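Local coordinates for protein 3'-5'-exonuclease (Saccharomyces cerevisiae, PDB 3E2V) that probably cuts double-stranded DNA as an endonuclease and trims it from the 3' end as a magnesium-dependent exonuclease of the TatD family, at residues A[82-87]-A[155-160]; A[144-149]-A[189-194]. One frame throughout, in Å; residues are numbered along the deposited sequence.

Contact 1 (A[82-87]-A[155-160]); sequences KLYHTI and SFRSIG
His85 N donates to Ser155 O at 2.9 Å, the first of four backbone hydrogen bonds that join strand 82-87 to segment 155-160, which runs parallel to it. His85 O then accepts from Arg157 N, nearly straight on at 171°. Ile87 N reaches Ser158 O, and Gly160 N returns to Ile87 O. The register slips by one residue between His85 and Thr86, a beta bulge. One side-chain bond adds to these: Thr86 OG1 donates to Gly160 O at 2.8 Å from above the carbonyl plane, and Gly59 N also bonds the hydroxyl.

The strands are the third and fourth of the eight-stranded parallel TIM barrel of the TatD hydrolases. Glu161, which binds magnesium in a structure of this protein though not in this chain, directly follows Gly160.

Three ring faces are covered across the contact. Arg157 bends at chi2 (-64°) and lays its guanidinium over one face of Tyr84, the planes 33° apart; NH2 lies 3.2 Å from Tyr84 CE1. Arg157 NH1 is also held by Phe392 O. A serine in place of Tyr84 would probably leave the guanidinium and Arg157 CG without the ring they lie on. Ile87 CD1 sits over the centre of the Phe156 ring, 3.6 Å from its centroid, a CH-pi contact. Phe156 CA lies over a face of the His85 imidazole, whose ND1 donates to Thr86 O at 2.8 Å, which helps fix the ring's rotation.

One water accepts from Lys82 NZ, donates to Leu83 O and lies 3.0 Å from Ser155 OG.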
# COMPACT_ATOMS: atom_id res chain seq x y z
N LYS A 82 -8.68 12.59 6.20
CA LYS A 82 -7.93 13.18 5.11
C LYS A 82 -7.38 12.02 4.28
O LYS A 82 -6.63 11.18 4.79
CB LYS A 82 -6.80 14.08 5.62
CG LYS A 82 -5.99 14.73 4.52
CD LYS A 82 -6.82 15.70 3.67
CE LYS A 82 -6.03 16.21 2.48
NZ LYS A 82 -6.94 16.65 1.37
N LEU A 83 -7.77 11.98 3.01
CA LEU A 83 -7.34 10.91 2.12
C LEU A 83 -6.30 11.37 1.14
O LEU A 83 -6.44 12.41 0.47
CB LEU A 83 -8.53 10.35 1.36
CG LEU A 83 -9.64 9.72 2.20
CD1 LEU A 83 -10.80 9.30 1.33
CD2 LEU A 83 -9.14 8.53 2.99
N TYR A 84 -5.23 10.58 1.07
CA TYR A 84 -4.21 10.71 0.05
C TYR A 84 -4.23 9.46 -0.82
O TYR A 84 -4.92 8.51 -0.50
CB TYR A 84 -2.84 10.94 0.68
CG TYR A 84 -2.84 12.16 1.58
CD1 TYR A 84 -3.02 13.43 1.04
CD2 TYR A 84 -2.70 12.04 2.95
CE1 TYR A 84 -3.03 14.56 1.85
CE2 TYR A 84 -2.72 13.16 3.77
CZ TYR A 84 -2.89 14.42 3.22
OH TYR A 84 -2.90 15.52 4.05
N HIS A 85 -3.50 9.47 -1.94
CA HIS A 85 -3.44 8.25 -2.75
C HIS A 85 -2.10 8.08 -3.45
O HIS A 85 -1.27 9.01 -3.51
CB HIS A 85 -4.56 8.25 -3.79
CG HIS A 85 -4.35 9.28 -4.85
ND1 HIS A 85 -3.61 9.02 -5.98
CD2 HIS A 85 -4.70 10.58 -4.91
CE1 HIS A 85 -3.57 10.11 -6.73
NE2 HIS A 85 -4.23 11.07 -6.10
N THR A 86 -1.91 6.88 -3.99
CA THR A 86 -0.72 6.59 -4.77
C THR A 86 -1.07 6.58 -6.25
O THR A 86 -2.26 6.61 -6.63
CB THR A 86 -0.13 5.19 -4.38
OG1 THR A 86 -0.94 4.15 -4.95
CG2 THR A 86 -0.09 5.00 -2.87
N ILE A 87 -0.02 6.55 -7.08
CA ILE A 87 -0.10 6.29 -8.53
C ILE A 87 1.03 5.36 -8.91
O ILE A 87 2.19 5.62 -8.59
CB ILE A 87 0.03 7.58 -9.36
CG1 ILE A 87 -1.09 8.57 -9.01
CG2 ILE A 87 0.05 7.23 -10.87
CD1 ILE A 87 -0.94 9.93 -9.71
N SER A 155 -3.55 15.60 -3.51
CA SER A 155 -3.79 14.38 -2.73
C SER A 155 -2.88 13.24 -3.15
O SER A 155 -2.82 12.23 -2.45
CB SER A 155 -5.24 13.90 -2.87
OG SER A 155 -6.17 14.93 -2.57
N PHE A 156 -2.19 13.40 -4.29
CA PHE A 156 -1.21 12.40 -4.76
C PHE A 156 0.06 12.52 -3.92
O PHE A 156 0.77 13.53 -4.02
CB PHE A 156 -0.91 12.67 -6.25
CG PHE A 156 0.29 11.93 -6.80
CD1 PHE A 156 0.55 10.59 -6.50
CD2 PHE A 156 1.15 12.59 -7.68
CE1 PHE A 156 1.66 9.93 -7.06
CE2 PHE A 156 2.24 11.95 -8.24
CZ PHE A 156 2.51 10.61 -7.92
N ARG A 157 0.35 11.51 -3.09
CA ARG A 157 1.45 11.63 -2.11
C ARG A 157 2.53 10.55 -2.18
O ARG A 157 3.52 10.66 -1.49
CB ARG A 157 0.93 11.69 -0.66
CG ARG A 157 0.08 12.92 -0.29
CD ARG A 157 0.86 14.22 -0.38
NE ARG A 157 0.02 15.38 -0.07
CZ ARG A 157 -0.15 15.90 1.15
NH1 ARG A 157 0.46 15.37 2.21
NH2 ARG A 157 -0.94 16.95 1.31
N SER A 158 2.34 9.52 -3.01
CA SER A 158 3.33 8.44 -3.05
C SER A 158 3.26 7.72 -4.39
O SER A 158 2.18 7.55 -4.95
CB SER A 158 3.06 7.45 -1.91
OG SER A 158 4.04 6.41 -1.86
N ILE A 159 4.42 7.30 -4.90
CA ILE A 159 4.50 6.53 -6.13
C ILE A 159 4.48 5.05 -5.77
O ILE A 159 5.33 4.59 -5.00
CB ILE A 159 5.77 6.93 -6.94
CG1 ILE A 159 5.58 8.35 -7.50
CG2 ILE A 159 6.06 5.92 -8.05
CD1 ILE A 159 6.89 9.03 -7.95
N GLY A 160 3.50 4.33 -6.31
CA GLY A 160 3.30 2.92 -6.01
C GLY A 160 1.84 2.59 -6.25
O GLY A 160 1.11 3.47 -6.70
O HOH W 1 -7.84 14.48 -0.15

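Contact 2 (A[144-149]-A[189-194]); sequences LMNQQA and CLNDKL
Leu194 reaches helix 132-149 with both methyls of its forked end. The contact joins the last turns of that helix, one of the outer helices of the TIM barrel, to the short helix 192-195, which comes just before strand 199-204. Leu194 CD1 approaches Met145 CB at 4.0 Å, and CD2 faces Ala149 CB at a similar distance. The same fork lies against a polar atom, with CD1 3.5 Å from Asn146 OD1. The side chains of Leu194 and Asn146 cross at about a right angle.

Ala149 has only a methyl to offer, and two neighbours meet it. Besides Leu194, Lys193 brings its CD to 3.6 Å from Ala149 CB. The lysine first runs out with CG anti to the backbone N (chi1 -165°), then bends at chi3, and this carries its chain past the carbonyl of Ala149. Ala149 also packs on Tyr197 and Phe156.

Asn146 makes the direct polar link. Its OD1 accepts from Asn191 ND2 at 3.0 Å, with an N-H...O angle of 151°. The two side chains come from opposite directions, and their amide planes are 37° apart. Asn146 OD1 lies near the plane of the Asn191 amide. Tyr142 OH, one turn earlier on the helix, also bonds Asn191 ND2. Asn191 is also the N-cap residue of the short helix: its OD1 accepts from Leu194 N along an almost straight N-H line. One amide therefore caps the short helix and ties it to the long one. Beside the exposed Lys193, a water donates to Asn146 O at 2.7 Å and accepts from Lys193 NZ.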
# COMPACT_ATOMS: atom_id res chain seq x y z
N LEU A 144 0.73 11.41 -16.14
CA LEU A 144 -0.27 11.38 -15.08
C LEU A 144 0.30 11.81 -13.73
O LEU A 144 -0.28 12.64 -13.02
CB LEU A 144 -0.88 9.98 -14.96
CG LEU A 144 -1.98 9.82 -13.92
CD1 LEU A 144 -3.16 10.72 -14.27
CD2 LEU A 144 -2.42 8.36 -13.87
N MET A 145 1.45 11.24 -13.36
CA MET A 145 2.12 11.60 -12.13
C MET A 145 2.42 13.10 -12.09
O MET A 145 2.14 13.76 -11.10
CB MET A 145 3.42 10.80 -11.96
CG MET A 145 3.22 9.32 -11.73
SD MET A 145 4.84 8.45 -11.51
CE MET A 145 4.25 6.74 -11.25
N ASN A 146 2.97 13.64 -13.18
CA ASN A 146 3.25 15.07 -13.22
C ASN A 146 2.01 15.95 -13.11
O ASN A 146 2.02 16.92 -12.37
CB ASN A 146 4.05 15.42 -14.47
CG ASN A 146 5.45 14.94 -14.39
OD1 ASN A 146 6.04 14.87 -13.30
ND2 ASN A 146 6.02 14.60 -15.53
N GLN A 147 0.95 15.58 -13.84
CA GLN A 147 -0.32 16.31 -13.78
C GLN A 147 -0.82 16.36 -12.34
O GLN A 147 -1.22 17.41 -11.83
CB GLN A 147 -1.38 15.64 -14.67
CG GLN A 147 -2.82 16.18 -14.44
CD GLN A 147 -3.95 15.30 -15.01
OE1 GLN A 147 -4.12 14.13 -14.64
NE2 GLN A 147 -4.75 15.90 -15.89
N GLN A 148 -0.78 15.21 -11.67
CA GLN A 148 -1.31 15.12 -10.32
C GLN A 148 -0.41 15.73 -9.25
O GLN A 148 -0.89 16.16 -8.21
CB GLN A 148 -1.68 13.67 -9.98
CG GLN A 148 -2.77 13.10 -10.89
CD GLN A 148 -4.09 13.83 -10.73
OE1 GLN A 148 -4.54 14.08 -9.60
NE2 GLN A 148 -4.71 14.19 -11.84
N ALA A 149 0.89 15.80 -9.52
CA ALA A 149 1.83 16.37 -8.57
C ALA A 149 1.84 17.90 -8.62
O ALA A 149 2.36 18.55 -7.69
CB ALA A 149 3.23 15.83 -8.83
N CYS A 189 12.29 9.01 -10.61
CA CYS A 189 13.52 9.81 -10.46
C CYS A 189 13.71 10.88 -11.54
O CYS A 189 14.71 11.61 -11.52
CB CYS A 189 14.78 8.91 -10.47
SG CYS A 189 14.89 7.73 -9.11
N LEU A 190 12.76 10.98 -12.47
CA LEU A 190 12.99 11.76 -13.71
C LEU A 190 13.04 13.26 -13.54
O LEU A 190 13.63 13.97 -14.38
CB LEU A 190 11.94 11.43 -14.76
CG LEU A 190 12.32 10.29 -15.71
CD1 LEU A 190 11.29 10.18 -16.81
CD2 LEU A 190 13.73 10.43 -16.32
N ASN A 191 12.42 13.76 -12.49
CA ASN A 191 12.46 15.19 -12.20
C ASN A 191 12.50 15.42 -10.69
O ASN A 191 12.26 14.48 -9.91
CB ASN A 191 11.31 15.93 -12.91
CG ASN A 191 9.93 15.54 -12.38
OD1 ASN A 191 9.67 15.63 -11.18
ND2 ASN A 191 9.04 15.13 -13.28
N ASP A 192 12.81 16.65 -10.27
CA ASP A 192 13.00 16.92 -8.84
C ASP A 192 11.77 16.66 -7.98
O ASP A 192 11.88 16.15 -6.87
CB ASP A 192 13.53 18.34 -8.61
CG ASP A 192 14.96 18.54 -9.09
OD1 ASP A 192 15.66 17.55 -9.42
OD2 ASP A 192 15.39 19.71 -9.14
N LYS A 193 10.59 17.01 -8.50
CA LYS A 193 9.37 16.88 -7.71
C LYS A 193 9.06 15.42 -7.43
O LYS A 193 8.86 15.03 -6.28
CB LYS A 193 8.19 17.57 -8.39
CG LYS A 193 6.98 17.78 -7.47
CD LYS A 193 5.77 18.36 -8.23
CE LYS A 193 5.96 19.82 -8.65
NZ LYS A 193 4.87 20.30 -9.57
N LEU A 194 9.05 14.60 -8.48
CA LEU A 194 8.79 13.17 -8.29
C LEU A 194 9.89 12.50 -7.48
O LEU A 194 9.61 11.59 -6.72
CB LEU A 194 8.61 12.46 -9.63
CG LEU A 194 7.41 12.92 -10.49
CD1 LEU A 194 7.23 12.00 -11.68
CD2 LEU A 194 6.11 13.03 -9.66
O HOH W 2 4.15 18.49 -11.67

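The centres of contacts 1 and 2 are about 12 Å apart. Contact 1 lies within the barrel sheet, and contact 2 lies outside it, among the surrounding helices. Their segments alternate along the chain: 82-87, 144-149, 155-160, 189-194. Helix 132-149 leads into strand 156-165, so the chain passes from contact 2 to contact 1 and back. The contacts touch through Met145, whose CE lies 3.6 Å from Ile87 O and 3.8 Å from Ile159 CG2. Phe156 also packs on the helix. Met145 and Ala149 thus serve both contacts, and the helix end packs against the barrel strands as well as segment 189-194. Contact 1 is nearer the magnesium site.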